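Local coordinates for calreticulin, putative (Trypanosoma cruzi, PDB 5HCF), which probably acts as a lectin-like chaperone of the endoplasmic reticulum, binding carbohydrate and peptide through a globular domain with a legume-lectin fold, at residues Trp176-Pro181 / Ser199-Val204. Residues are numbered along the deposited sequence; the frame is centred on the assembly and turned at random. Where two conformers were deposited one is given.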
# COMPACT_ATOMS: atom_id res chain seq x y z
N TRP A 176 -15.36 -7.29 -3.52
CA TRP A 176 -15.15 -6.46 -4.70
C TRP A 176 -16.22 -6.79 -5.73
O TRP A 176 -16.87 -7.83 -5.64
CB TRP A 176 -13.77 -6.69 -5.32
CG TRP A 176 -12.62 -6.04 -4.61
CD1 TRP A 176 -11.99 -4.89 -4.97
CD2 TRP A 176 -11.95 -6.52 -3.44
NE1 TRP A 176 -10.98 -4.61 -4.09
CE2 TRP A 176 -10.93 -5.60 -3.14
CE3 TRP A 176 -12.11 -7.64 -2.61
CZ2 TRP A 176 -10.08 -5.76 -2.05
CZ3 TRP A 176 -11.27 -7.79 -1.53
CH2 TRP A 176 -10.26 -6.86 -1.26
N SER A 177 -16.40 -5.92 -6.72
CA SER A 177 -17.26 -6.23 -7.86
C SER A 177 -16.40 -6.73 -9.02
O SER A 177 -16.04 -5.97 -9.92
CB SER A 177 -18.08 -5.02 -8.30
OG SER A 177 -18.86 -4.52 -7.23
N LEU A 178 -16.07 -8.02 -8.97
CA LEU A 178 -15.19 -8.62 -9.97
C LEU A 178 -15.97 -9.43 -10.99
O LEU A 178 -15.72 -9.32 -12.19
CB LEU A 178 -14.15 -9.51 -9.30
CG LEU A 178 -13.29 -8.81 -8.24
CD1 LEU A 178 -12.32 -9.78 -7.57
CD2 LEU A 178 -12.54 -7.65 -8.88
N LEU A 179 -16.92 -10.23 -10.51
CA LEU A 179 -17.62 -11.16 -11.38
C LEU A 179 -19.08 -10.77 -11.59
O LEU A 179 -19.60 -9.87 -10.92
CB LEU A 179 -17.53 -12.58 -10.81
CG LEU A 179 -16.12 -13.13 -10.63
CD1 LEU A 179 -16.16 -14.50 -10.00
CD2 LEU A 179 -15.37 -13.19 -11.96
N LEU A 180 -19.72 -11.44 -12.55
CA LEU A 180 -21.14 -11.24 -12.82
C LEU A 180 -21.98 -11.76 -11.65
O LEU A 180 -21.47 -12.48 -10.79
CB LEU A 180 -21.53 -11.96 -14.11
CG LEU A 180 -20.92 -11.44 -15.42
CD1 LEU A 180 -21.30 -12.35 -16.58
CD2 LEU A 180 -21.36 -10.01 -15.69
N PRO A 181 -23.27 -11.41 -11.63
CA PRO A 181 -24.17 -11.92 -10.59
C PRO A 181 -24.44 -13.41 -10.77
O PRO A 181 -24.63 -13.86 -11.90
CB PRO A 181 -25.45 -11.10 -10.78
CG PRO A 181 -25.06 -9.95 -11.66
CD PRO A 181 -23.94 -10.45 -12.51
N SER A 199 -11.33 -18.92 -10.70
CA SER A 199 -10.57 -19.42 -9.56
C SER A 199 -9.25 -18.68 -9.40
O SER A 199 -8.51 -18.92 -8.45
CB SER A 199 -10.32 -20.92 -9.71
OG SER A 199 -9.50 -21.18 -10.83
N GLU A 200 -8.97 -17.77 -10.33
CA GLU A 200 -7.70 -17.04 -10.32
C GLU A 200 -7.88 -15.53 -10.14
O GLU A 200 -7.10 -14.74 -10.67
CB GLU A 200 -6.92 -17.30 -11.62
CG GLU A 200 -6.58 -18.77 -11.87
CD GLU A 200 -5.71 -18.97 -13.10
OE1 GLU A 200 -5.90 -18.23 -14.10
OE2 GLU A 200 -4.83 -19.86 -13.06
N LEU A 201 -8.91 -15.14 -9.39
CA LEU A 201 -9.08 -13.73 -9.02
C LEU A 201 -7.83 -13.20 -8.33
O LEU A 201 -7.37 -12.10 -8.62
CB LEU A 201 -10.29 -13.56 -8.10
CG LEU A 201 -11.67 -13.82 -8.71
CD1 LEU A 201 -12.75 -13.67 -7.65
CD2 LEU A 201 -11.94 -12.90 -9.90
N HIS A 202 -7.30 -14.00 -7.41
CA HIS A 202 -6.13 -13.62 -6.63
C HIS A 202 -4.88 -13.43 -7.48
O HIS A 202 -3.99 -12.66 -7.11
CB HIS A 202 -5.85 -14.69 -5.57
CG HIS A 202 -5.10 -15.88 -6.10
ND1 HIS A 202 -3.73 -15.95 -6.11
CD2 HIS A 202 -5.55 -17.02 -6.67
CE1 HIS A 202 -3.36 -17.10 -6.65
NE2 HIS A 202 -4.44 -17.77 -7.00
N LYS A 203 -4.82 -14.12 -8.61
CA LYS A 203 -3.61 -14.16 -9.43
C LYS A 203 -3.36 -12.90 -10.24
O LYS A 203 -4.27 -12.34 -10.85
CB LYS A 203 -3.66 -15.37 -10.36
CG LYS A 203 -2.37 -15.70 -11.07
CD LYS A 203 -2.61 -16.80 -12.10
CE LYS A 203 -3.32 -16.25 -13.34
NZ LYS A 203 -2.43 -15.67 -14.38
N VAL A 204 -2.11 -12.46 -10.23
CA VAL A 204 -1.70 -11.34 -11.06
C VAL A 204 -1.82 -11.74 -12.53
O VAL A 204 -1.36 -12.81 -12.92
CB VAL A 204 -0.26 -10.90 -10.74
CG1 VAL A 204 -0.17 -10.38 -9.31
CG2 VAL A 204 0.72 -12.04 -10.96
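Leu178, Leu179 and Leu201 meet mainly through methyl groups, and the flat side chains of the two segments stand apart from them. Trp176 stacks on Trp133, meets Tyr158 edge-to-face and donates NE1 to Ile122 O. Leu201 is the shared partner: its CD1 lies 3.9 Å from CD1 of Leu178, and its CD2 touches that same methyl while also approaching CB of Leu178 at 4.1 Å. The two side chains run at a slant to one another. Leu179 instead meets Leu201 tip to tip, CD2 to CD2 at 4.0 Å. With CG of Leu201 opposite its carbonyl carbon (chi1 -67°) and CD1 extended away from CA (chi2 177°), the two methyls fork, CD2 reaching both leucines. The contact is small, burying 135 Å². It joins the two arms of the long loop between helix 172-175 and strand 208-217, probably where the P-domain is inserted in full-length calreticulins and has been replaced here. Tyr126 of strand 117-126 touches all three leucines, Leu172 and Glu173 of helix 172-175 pack on Leu201, and Arg131 of strand 129-132 adjoins Leu178.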